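Local coordinates for NikO protein (Streptomyces tendae, PDB 4FQD), which is an enolpyruvyl transferase essential in nikkomycin biosynthesis, and probably transfers the enolpyruvyl group of phosphoenolpyruvate to a sugar nucleotide, as its MurA-type relatives do, at residues A[402-413]-A[427-438]; A[22-30]-A[277-287]. The protein carries 4 engineered substitutions. All coordinates share one frame; numbering follows the deposited sequence.

Contact 1 of 2, residues A[402-413]-A[427-438]; sequences TDLRATDLRAAA and TLRNHHHLARGY. With SO4 (sulfate ion), chain D.
Leu404 sits between Thr427 and Arg429 in a parallel strand pairing: its N donates to Thr427 O (2.7 Å), and its carbonyl O accepts from Arg429 N. Thr427 N to Thr402 O and Ala406 N to Arg429 O extend the pairing at its two ends. On the Arg405 and Arg429 side of the sheet, Asn430 OD1 rides over one face of the Arg405 guanidinium, 3.0 Å from NH2, a direction too poor for a hydrogen bond.

Packing beyond the strands centres on two leucines. With CG trans to its backbone N (chi1 165°), Leu409 carries CD1 against Gly437 CA (3.7 Å), where a side chain on the glycine would clash, and to Tyr438 CE1 (4.0 Å), with His433 O a backbone neighbour. Leu434 CD2 packs on Ala412 CB at 3.7 Å and also reaches Ala413. The His433 ring takes Asp408 CA over one face in a CH-pi contact, while His432 NE2 lies over the other.

Among the polar ends, Arg410 NH1 comes to 3.0 Å from Tyr438 OH, the hydroxyl near the guanidinium plane and the two planes 89° apart; that hydroxyl is hydrogen-bonded to Thr270. Sulfate is gripped from both segments: Leu409 N donates to O3 (2.8 Å), and Arg436 NH1 bonds O2 (3.1 Å, 173°). Arg436 NH2 bonds both sulfate O3 and His433 ND1, which fixes how the guanidinium is turned. Asp408 N-caps the helix by accepting from Ala411 N.

Strand 402-405, helix 409-419 and strand 425-429 thus form a beta-alpha-beta unit of this family's inverse barrel, with a sulfate, probably from the crystallisation medium, bound at the helix N terminus.

Contact 2 of 2, residues A[22-30]-A[277-287]; sequences NRLSGAVRT and LLADEPLRITG
Val28 is held to strand 283-286 through both its backbone N and its backbone O: the N donates to Arg284 O (3.0 Å), and the O accepts from Thr286 N. Both bonds are nearly straight. This is parallel beta pairing between segments far apart in sequence, and it places 27-29 as the outermost strand, within this chain, of a mixed sheet in the inverse alpha/beta barrel. Under the strands, Val28 CG2 rests on Ile285 CG1 (3.7 Å), the two side chains running alongside each other toward Trp271 of helix 265-278. On the other face Arg284 forms a salt bridge with Glu317.

Further toward the N terminus the donors and acceptors are served differently. Leu24 N donates to Leu278 O (2.9 Å), coming in from above the plane of that carbonyl. Within the two segments Leu24 O receives a weak bond from Asp280 N (3.4 Å) and a CA-H...O contact from Ala279 CA. Asp280 OD1 lies close to the same oxygen, but both are acceptors and no bond forms. Ala279 O is met by Arg23 NH1 (2.8 Å), with a bent N-H angle of 132°. The arginine chain gets there by bending at chi2 (-71°) and sliding past Asp280 CB. Leu277 O is served by a water, which Arg23 NH2 reaches weakly.

At the opposite end Thr286 O collects two donors from one residue, Thr30 N and Thr30 OG1, each at 2.9 Å. Chi1 of 58° sets the hydroxyl between N and C of its own backbone, facing that oxygen. A valine in this position would probably leave Thr286 O with the backbone N alone and the strand end less firmly tied. Right beside the hydroxyl runs Gly287, its CA 3.4 Å from Thr30 OG1, where a CB would clash.

How the contacts relate
From the N terminus, strand 14-19 first joins the sheet of contact 1, pairing antiparallel with strand 425-429; the chain then enters 22-30, the first half of contact 2. That contact closes a very long loop, with 246 residues passing before 277-287 returns. Contact 1 opens later and closes a short one, 13 residues between 402-413 and 427-438. The two loops follow in series, neither nesting nor crossing. Their centres are about 21 Å apart and their nearest atoms about 8 Å, so they do not touch. Helix 265-278 bridges the interval: its Thr270 bonds Tyr438, so this helix ties the loop that follows the sheet of contact 1 to the segment that forms the sheet of contact 2.

Contact 1 of 2, residues A[402-413]-A[427-438]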
loop_
_atom_site.group_PDB
_atom_site.type_symbol
_atom_site.label_atom_id
_atom_site.label_comp_id
_atom_site.label_asym_id
_atom_site.label_seq_id
_atom_site.Cartn_x
_atom_site.Cartn_y
_atom_site.Cartn_z
ATOM N N THR A 402 10.632 -16.891 -26.684
ATOM C CA THR A 402 9.246 -16.485 -26.479
ATOM C C THR A 402 8.840 -15.352 -27.415
ATOM O O THR A 402 9.689 -14.681 -28.002
ATOM C CB THR A 402 9.001 -16.038 -25.025
ATOM O OG1 THR A 402 9.884 -14.957 -24.700
ATOM C CG2 THR A 402 9.244 -17.192 -24.063
ATOM N N ASP A 403 7.533 -15.150 -27.551
ATOM C CA ASP A 403 6.995 -14.046 -28.337
ATOM C C ASP A 403 6.196 -13.103 -27.448
ATOM O O ASP A 403 5.049 -13.386 -27.100
ATOM C CB ASP A 403 6.109 -14.561 -29.471
ATOM C CG ASP A 403 6.896 -15.270 -30.549
ATOM O OD1 ASP A 403 7.607 -14.584 -31.314
ATOM O OD2 ASP A 403 6.797 -16.510 -30.640
ATOM N N LEU A 404 6.806 -11.981 -27.088
ATOM C CA LEU A 404 6.186 -11.039 -26.163
ATOM C C LEU A 404 5.377 -9.965 -26.882
ATOM O O LEU A 404 5.814 -9.409 -27.889
ATOM C CB LEU A 404 7.246 -10.392 -25.267
ATOM C CG LEU A 404 7.561 -11.077 -23.934
ATOM C CD1 LEU A 404 7.833 -12.558 -24.111
ATOM C CD2 LEU A 404 8.744 -10.406 -23.263
ATOM N N ARG A 405 4.190 -9.681 -26.357
ATOM C CA ARG A 405 3.342 -8.632 -26.908
ATOM C C ARG A 405 3.175 -7.493 -25.910
ATOM O O ARG A 405 2.756 -7.707 -24.773
ATOM C CB ARG A 405 1.972 -9.191 -27.296
ATOM C CG ARG A 405 0.991 -8.127 -27.763
ATOM C CD ARG A 405 -0.393 -8.706 -28.000
ATOM N NE ARG A 405 -1.348 -7.679 -28.403
ATOM C CZ ARG A 405 -1.510 -7.261 -29.654
ATOM N NH1 ARG A 405 -0.773 -7.780 -30.625
ATOM N NH2 ARG A 405 -2.402 -6.322 -29.936
ATOM N N ALA A 406 3.506 -6.280 -26.342
ATOM C CA ALA A 406 3.361 -5.103 -25.495
ATOM C C ALA A 406 1.927 -4.592 -25.526
ATOM O O ALA A 406 1.300 -4.541 -26.582
ATOM C CB ALA A 406 4.322 -4.014 -25.933
ATOM N N THR A 407 1.410 -4.214 -24.361
ATOM C CA THR A 407 0.048 -3.705 -24.263
ATOM C C THR A 407 0.028 -2.182 -24.211
ATOM O O THR A 407 -0.971 -1.557 -24.568
ATOM C CB THR A 407 -0.679 -4.262 -23.025
ATOM O OG1 THR A 407 0.085 -3.972 -21.848
ATOM C CG2 THR A 407 -0.864 -5.767 -23.146
ATOM N N ASP A 408 1.133 -1.591 -23.769
ATOM C CA ASP A 408 1.221 -0.139 -23.639
ATOM C C ASP A 408 2.663 0.366 -23.665
ATOM O O ASP A 408 3.592 -0.395 -23.934
ATOM C CB ASP A 408 0.518 0.327 -22.360
ATOM C CG ASP A 408 0.975 -0.436 -21.132
ATOM O OD1 ASP A 408 2.006 -0.051 -20.540
ATOM O OD2 ASP A 408 0.300 -1.418 -20.757
ATOM N N LEU A 409 2.834 1.655 -23.382
ATOM C CA LEU A 409 4.141 2.308 -23.440
ATOM C C LEU A 409 5.157 1.714 -22.466
ATOM O O LEU A 409 6.209 1.223 -22.879
ATOM C CB LEU A 409 3.994 3.813 -23.197
ATOM C CG LEU A 409 5.256 4.621 -22.878
ATOM C CD1 LEU A 409 6.279 4.528 -24.000
ATOM C CD2 LEU A 409 4.894 6.072 -22.597
ATOM N N ARG A 410 4.843 1.764 -21.176
ATOM C CA ARG A 410 5.765 1.286 -20.153
ATOM C C ARG A 410 5.899 -0.234 -20.186
ATOM O O ARG A 410 6.901 -0.786 -19.730
ATOM C CB ARG A 410 5.327 1.761 -18.766
ATOM C CG ARG A 410 5.142 3.268 -18.666
ATOM C CD ARG A 410 6.352 4.012 -19.211
ATOM N NE ARG A 410 6.131 5.454 -19.257
ATOM C CZ ARG A 410 6.980 6.324 -19.794
ATOM N NH1 ARG A 410 8.113 5.899 -20.335
ATOM N NH2 ARG A 410 6.696 7.619 -19.791
ATOM N N ALA A 411 4.890 -0.903 -20.733
ATOM C CA ALA A 411 4.927 -2.353 -20.880
ATOM C C ALA A 411 5.982 -2.757 -21.902
ATOM O O ALA A 411 6.725 -3.714 -21.694
ATOM C CB ALA A 411 3.562 -2.884 -21.286
ATOM N N ALA A 412 6.047 -2.018 -23.004
ATOM C CA ALA A 412 7.021 -2.289 -24.054
ATOM C C ALA A 412 8.446 -2.095 -23.546
ATOM O O ALA A 412 9.351 -2.854 -23.894
ATOM C CB ALA A 412 6.761 -1.400 -25.257
ATOM N N ALA A 413 8.637 -1.073 -22.719
ATOM C CA ALA A 413 9.954 -0.753 -22.188
ATOM C C ALA A 413 10.447 -1.814 -21.207
ATOM O O ALA A 413 11.584 -2.273 -21.302
ATOM C CB ALA A 413 9.942 0.619 -21.527
ATOM N N THR A 427 11.327 -12.276 -29.060
ATOM C CA THR A 427 10.679 -11.332 -29.960
ATOM C C THR A 427 9.666 -10.478 -29.209
ATOM O O THR A 427 8.969 -10.961 -28.317
ATOM C CB THR A 427 9.984 -12.045 -31.132
ATOM O OG1 THR A 427 9.055 -13.009 -30.623
ATOM C CG2 THR A 427 11.008 -12.751 -32.009
ATOM N N LEU A 428 9.598 -9.201 -29.573
ATOM C CA LEU A 428 8.660 -8.272 -28.958
ATOM C C LEU A 428 7.932 -7.463 -30.025
ATOM O O LEU A 428 8.564 -6.834 -30.876
ATOM C CB LEU A 428 9.392 -7.330 -27.999
ATOM C CG LEU A 428 8.551 -6.235 -27.340
ATOM C CD1 LEU A 428 7.456 -6.839 -26.471
ATOM C CD2 LEU A 428 9.431 -5.298 -26.527
ATOM N N ARG A 429 6.604 -7.485 -29.984
ATOM C CA ARG A 429 5.809 -6.694 -30.920
ATOM C C ARG A 429 4.973 -5.637 -30.209
ATOM O O ARG A 429 4.953 -5.575 -28.978
ATOM C CB ARG A 429 4.928 -7.585 -31.795
ATOM C CG ARG A 429 3.997 -8.515 -31.044
ATOM C CD ARG A 429 3.221 -9.370 -32.031
ATOM N NE ARG A 429 2.291 -10.281 -31.376
ATOM C CZ ARG A 429 2.580 -11.537 -31.046
ATOM N NH1 ARG A 429 3.779 -12.035 -31.308
ATOM N NH2 ARG A 429 1.667 -12.293 -30.454
ATOM N N ASN A 430 4.283 -4.817 -30.999
ATOM C CA ASN A 430 3.575 -3.644 -30.494
ATOM C C ASN A 430 4.516 -2.702 -29.753
ATOM O O ASN A 430 4.141 -2.081 -28.760
ATOM C CB ASN A 430 2.391 -4.038 -29.607
ATOM C CG ASN A 430 1.203 -4.531 -30.405
ATOM O OD1 ASN A 430 0.101 -4.666 -29.878
ATOM N ND2 ASN A 430 1.424 -4.808 -31.684
ATOM N N HIS A 431 5.745 -2.606 -30.252
ATOM C CA HIS A 431 6.759 -1.746 -29.659
ATOM C C HIS A 431 6.653 -0.324 -30.198
ATOM O O HIS A 431 7.511 0.519 -29.928
ATOM C CB HIS A 431 8.155 -2.308 -29.924
ATOM C CG HIS A 431 8.439 -2.557 -31.374
ATOM N ND1 HIS A 431 7.966 -3.663 -32.044
ATOM C CD2 HIS A 431 9.153 -1.843 -32.276
ATOM C CE1 HIS A 431 8.375 -3.619 -33.301
ATOM N NE2 HIS A 431 9.095 -2.528 -33.468
ATOM N N HIS A 432 5.595 -0.063 -30.959
ATOM C CA HIS A 432 5.343 1.265 -31.503
ATOM C C HIS A 432 4.953 2.229 -30.388
ATOM O O HIS A 432 4.990 3.446 -30.566
ATOM C CB HIS A 432 4.240 1.210 -32.562
ATOM C CG HIS A 432 2.932 0.697 -32.045
ATOM N ND1 HIS A 432 2.581 -0.635 -32.101
ATOM C CD2 HIS A 432 1.892 1.334 -31.458
ATOM C CE1 HIS A 432 1.380 -0.795 -31.573
ATOM N NE2 HIS A 432 0.940 0.387 -31.174
ATOM N N HIS A 433 4.579 1.673 -29.240
ATOM C CA HIS A 433 4.214 2.471 -28.077
ATOM C C HIS A 433 5.403 3.276 -27.562
ATOM O O HIS A 433 5.231 4.364 -27.013
ATOM C CB HIS A 433 3.674 1.577 -26.957
ATOM C CG HIS A 433 2.363 0.927 -27.275
ATOM N ND1 HIS A 433 1.214 1.647 -27.521
ATOM C CD2 HIS A 433 2.015 -0.379 -27.373
ATOM C CE1 HIS A 433 0.217 0.815 -27.763
ATOM N NE2 HIS A 433 0.677 -0.421 -27.680
ATOM N N LEU A 434 6.605 2.736 -27.748
ATOM C CA LEU A 434 7.830 3.352 -27.240
ATOM C C LEU A 434 8.078 4.756 -27.789
ATOM O O LEU A 434 8.693 5.589 -27.120
ATOM C CB LEU A 434 9.040 2.465 -27.544
ATOM C CG LEU A 434 9.142 1.127 -26.810
ATOM C CD1 LEU A 434 10.344 0.340 -27.313
ATOM C CD2 LEU A 434 9.232 1.343 -25.309
ATOM N N ALA A 435 7.602 5.015 -29.002
ATOM C CA ALA A 435 7.830 6.300 -29.659
ATOM C C ALA A 435 7.100 7.446 -28.963
ATOM O O ALA A 435 7.432 8.615 -29.162
ATOM C CB ALA A 435 7.431 6.225 -31.126
ATOM N N ARG A 436 6.107 7.107 -28.148
ATOM C CA ARG A 436 5.321 8.113 -27.442
ATOM C C ARG A 436 5.898 8.440 -26.067
ATOM O O ARG A 436 5.404 9.331 -25.377
ATOM C CB ARG A 436 3.866 7.659 -27.306
ATOM C CG ARG A 436 3.150 7.472 -28.635
ATOM C CD ARG A 436 1.700 7.050 -28.440
ATOM N NE ARG A 436 1.582 5.719 -27.850
ATOM C CZ ARG A 436 1.318 5.488 -26.568
ATOM N NH1 ARG A 436 1.140 6.498 -25.729
ATOM N NH2 ARG A 436 1.230 4.241 -26.124
ATOM N N GLY A 437 6.943 7.718 -25.672
ATOM C CA GLY A 437 7.561 7.927 -24.375
ATOM C C GLY A 437 9.062 8.127 -24.452
ATOM O O GLY A 437 9.653 8.801 -23.606
ATOM N N TYR A 438 9.682 7.537 -25.468
ATOM C CA TYR A 438 11.126 7.639 -25.645
ATOM C C TYR A 438 11.451 8.105 -27.057
ATOM O O TYR A 438 10.699 7.839 -27.994
ATOM C CB TYR A 438 11.796 6.290 -25.375
ATOM C CG TYR A 438 11.446 5.680 -24.035
ATOM C CD1 TYR A 438 10.329 4.868 -23.892
ATOM C CD2 TYR A 438 12.235 5.914 -22.916
ATOM C CE1 TYR A 438 10.003 4.309 -22.672
ATOM C CE2 TYR A 438 11.917 5.359 -21.690
ATOM C CZ TYR A 438 10.801 4.556 -21.574
ATOM O OH TYR A 438 10.479 3.998 -20.358
HETATM S S SO4 D . 0.130 4.565 -22.134
HETATM O O1 SO4 D . 0.752 4.606 -20.812
HETATM O O2 SO4 D . 0.298 5.859 -22.789
HETATM O O3 SO4 D . 0.765 3.529 -22.943
HETATM O O4 SO4 D . -1.292 4.266 -21.992
HETATM O O HOH W 1 6.376 -10.993 -30.366
HETATM O O HOH W 2 9.839 7.682 -20.776
HETATM O O HOH W 3 7.236 9.722 -21.512
#

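Contact 2 of 2, residues A[22-30]-A[277-287]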
loop_
_atom_site.group_PDB
_atom_site.type_symbol
_atom_site.label_atom_id
_atom_site.label_comp_id
_atom_site.label_asym_id
_atom_site.label_seq_id
_atom_site.Cartn_x
_atom_site.Cartn_y
_atom_site.Cartn_z
ATOM N N ASN A 22 23.933 -9.934 -22.918
ATOM C CA ASN A 22 25.064 -9.027 -23.059
ATOM C C ASN A 22 25.014 -7.891 -22.045
ATOM O O ASN A 22 23.952 -7.329 -21.778
ATOM C CB ASN A 22 25.127 -8.465 -24.481
ATOM C CG ASN A 22 25.248 -9.551 -25.530
ATOM O OD1 ASN A 22 26.319 -10.126 -25.724
ATOM N ND2 ASN A 22 24.148 -9.836 -26.219
ATOM N N ARG A 23 26.170 -7.561 -21.480
ATOM C CA ARG A 23 26.264 -6.486 -20.499
ATOM C C ARG A 23 26.340 -5.118 -21.169
ATOM O O ARG A 23 27.098 -4.920 -22.117
ATOM C CB ARG A 23 27.472 -6.701 -19.586
ATOM C CG ARG A 23 27.249 -7.771 -18.532
ATOM C CD ARG A 23 26.264 -7.289 -17.482
ATOM N NE ARG A 23 25.648 -8.390 -16.749
ATOM C CZ ARG A 23 24.816 -8.229 -15.724
ATOM N NH1 ARG A 23 24.508 -7.010 -15.304
ATOM N NH2 ARG A 23 24.298 -9.286 -15.116
ATOM N N LEU A 24 25.546 -4.179 -20.668
ATOM C CA LEU A 24 25.515 -2.829 -21.214
ATOM C C LEU A 24 26.546 -1.942 -20.528
ATOM O O LEU A 24 26.847 -2.124 -19.350
ATOM C CB LEU A 24 24.120 -2.220 -21.058
ATOM C CG LEU A 24 22.952 -3.033 -21.619
ATOM C CD1 LEU A 24 21.645 -2.272 -21.457
ATOM C CD2 LEU A 24 23.193 -3.391 -23.075
ATOM N N SER A 25 27.082 -0.980 -21.271
ATOM C CA SER A 25 28.044 -0.032 -20.718
ATOM C C SER A 25 28.067 1.256 -21.532
ATOM O O SER A 25 27.757 1.256 -22.724
ATOM C CB SER A 25 29.445 -0.647 -20.668
ATOM O OG SER A 25 29.920 -0.944 -21.969
ATOM N N GLY A 26 28.435 2.352 -20.878
ATOM C CA GLY A 26 28.498 3.644 -21.534
ATOM C C GLY A 26 27.735 4.711 -20.774
ATOM O O GLY A 26 27.512 4.591 -19.569
ATOM N N ALA A 27 27.334 5.760 -21.484
ATOM C CA ALA A 27 26.580 6.848 -20.879
ATOM C C ALA A 27 25.294 7.110 -21.652
ATOM O O ALA A 27 25.237 6.916 -22.866
ATOM C CB ALA A 27 27.427 8.108 -20.812
ATOM N N VAL A 28 24.261 7.545 -20.938
ATOM C CA VAL A 28 22.988 7.884 -21.560
ATOM C C VAL A 28 22.566 9.301 -21.191
ATOM O O VAL A 28 22.759 9.742 -20.058
ATOM C CB VAL A 28 21.872 6.898 -21.153
ATOM C CG1 VAL A 28 22.098 5.541 -21.797
ATOM C CG2 VAL A 28 21.796 6.771 -19.640
ATOM N N ARG A 29 21.998 10.018 -22.154
ATOM C CA ARG A 29 21.462 11.345 -21.887
ATOM C C ARG A 29 19.942 11.326 -21.977
ATOM O O ARG A 29 19.369 10.785 -22.925
ATOM C CB ARG A 29 22.058 12.390 -22.838
ATOM C CG ARG A 29 21.832 12.107 -24.313
ATOM C CD ARG A 29 22.410 13.214 -25.181
ATOM N NE ARG A 29 21.787 14.510 -24.918
ATOM C CZ ARG A 29 22.463 15.626 -24.660
ATOM N NH1 ARG A 29 23.788 15.610 -24.630
ATOM N NH2 ARG A 29 21.813 16.760 -24.434
ATOM N N THR A 30 19.293 11.908 -20.977
ATOM C CA THR A 30 17.839 11.916 -20.917
ATOM C C THR A 30 17.249 13.041 -21.754
ATOM O O THR A 30 17.925 14.023 -22.063
ATOM C CB THR A 30 17.341 12.066 -19.467
ATOM O OG1 THR A 30 17.866 13.275 -18.904
ATOM C CG2 THR A 30 17.788 10.883 -18.623
ATOM N N LEU A 277 20.265 -3.793 -13.566
ATOM C CA LEU A 277 20.040 -5.175 -13.984
ATOM C C LEU A 277 20.817 -5.611 -15.228
ATOM O O LEU A 277 21.039 -6.803 -15.431
ATOM C CB LEU A 277 18.545 -5.420 -14.207
ATOM C CG LEU A 277 17.633 -5.158 -13.007
ATOM C CD1 LEU A 277 16.180 -5.440 -13.362
ATOM C CD2 LEU A 277 18.070 -5.988 -11.809
ATOM N N LEU A 278 21.230 -4.657 -16.058
ATOM C CA LEU A 278 21.825 -5.001 -17.348
ATOM C C LEU A 278 23.278 -4.559 -17.524
ATOM O O LEU A 278 23.991 -5.093 -18.371
ATOM C CB LEU A 278 20.970 -4.449 -18.494
ATOM C CG LEU A 278 19.503 -4.883 -18.502
ATOM C CD1 LEU A 278 18.757 -4.234 -19.660
ATOM C CD2 LEU A 278 19.384 -6.400 -18.563
ATOM N N ALA A 279 23.715 -3.587 -16.730
ATOM C CA ALA A 279 25.070 -3.058 -16.860
ATOM C C ALA A 279 26.079 -3.836 -16.019
ATOM O O ALA A 279 25.712 -4.494 -15.046
ATOM C CB ALA A 279 25.100 -1.580 -16.497
ATOM N N ASP A 280 27.350 -3.763 -16.404
ATOM C CA ASP A 280 28.419 -4.398 -15.638
ATOM C C ASP A 280 29.309 -3.347 -14.977
ATOM O O ASP A 280 30.142 -3.665 -14.129
ATOM C CB ASP A 280 29.248 -5.334 -16.522
ATOM C CG ASP A 280 29.838 -4.629 -17.721
ATOM O OD1 ASP A 280 29.322 -3.554 -18.086
ATOM O OD2 ASP A 280 30.812 -5.150 -18.303
ATOM N N GLU A 281 29.122 -2.096 -15.381
ATOM C CA GLU A 281 29.769 -0.960 -14.738
ATOM C C GLU A 281 28.707 0.091 -14.421
ATOM O O GLU A 281 27.659 0.118 -15.068
ATOM C CB GLU A 281 30.858 -0.373 -15.640
ATOM C CG GLU A 281 32.157 -1.164 -15.638
ATOM C CD GLU A 281 32.818 -1.207 -14.271
ATOM O OE1 GLU A 281 32.988 -0.135 -13.651
ATOM O OE2 GLU A 281 33.166 -2.316 -13.814
ATOM N N PRO A 282 28.965 0.943 -13.412
ATOM C CA PRO A 282 28.037 2.016 -13.034
ATOM C C PRO A 282 27.588 2.852 -14.230
ATOM O O PRO A 282 28.409 3.491 -14.888
ATOM C CB PRO A 282 28.875 2.865 -12.079
ATOM C CG PRO A 282 29.780 1.888 -11.433
ATOM C CD PRO A 282 30.121 0.879 -12.499
ATOM N N LEU A 283 26.287 2.834 -14.503
ATOM C CA LEU A 283 25.730 3.524 -15.659
ATOM C C LEU A 283 25.478 4.999 -15.368
ATOM O O LEU A 283 24.666 5.346 -14.509
ATOM C CB LEU A 283 24.429 2.851 -16.100
ATOM C CG LEU A 283 23.824 3.366 -17.406
ATOM C CD1 LEU A 283 24.729 3.021 -18.579
ATOM C CD2 LEU A 283 22.428 2.803 -17.615
ATOM N N ARG A 284 26.175 5.865 -16.096
ATOM C CA ARG A 284 26.027 7.302 -15.918
ATOM C C ARG A 284 24.835 7.815 -16.720
ATOM O O ARG A 284 24.741 7.586 -17.927
ATOM C CB ARG A 284 27.307 8.024 -16.338
ATOM C CG ARG A 284 27.666 9.214 -15.465
ATOM C CD ARG A 284 29.055 9.731 -15.798
ATOM N NE ARG A 284 29.149 10.172 -17.187
ATOM C CZ ARG A 284 28.926 11.418 -17.589
ATOM N NH1 ARG A 284 28.599 12.350 -16.707
ATOM N NH2 ARG A 284 29.031 11.734 -18.870
ATOM N N ILE A 285 23.922 8.501 -16.040
ATOM C CA ILE A 285 22.711 9.016 -16.669
ATOM C C ILE A 285 22.650 10.534 -16.517
ATOM O O ILE A 285 22.493 11.047 -15.411
ATOM C CB ILE A 285 21.454 8.394 -16.037
ATOM C CG1 ILE A 285 21.604 6.874 -15.937
ATOM C CG2 ILE A 285 20.214 8.769 -16.832
ATOM C CD1 ILE A 285 20.619 6.222 -14.991
ATOM N N THR A 286 22.769 11.247 -17.632
ATOM C CA THR A 286 22.861 12.704 -17.594
ATOM C C THR A 286 21.564 13.404 -17.991
ATOM O O THR A 286 20.684 12.812 -18.616
ATOM C CB THR A 286 23.997 13.223 -18.496
ATOM O OG1 THR A 286 23.694 12.933 -19.867
ATOM C CG2 THR A 286 25.321 12.569 -18.120
ATOM N N GLY A 287 21.464 14.677 -17.622
ATOM C CA GLY A 287 20.305 15.491 -17.937
ATOM C C GLY A 287 20.379 16.806 -17.190
ATOM O O GLY A 287 20.694 16.823 -16.002
HETATM O O HOH W 4 21.582 -8.782 -13.115
#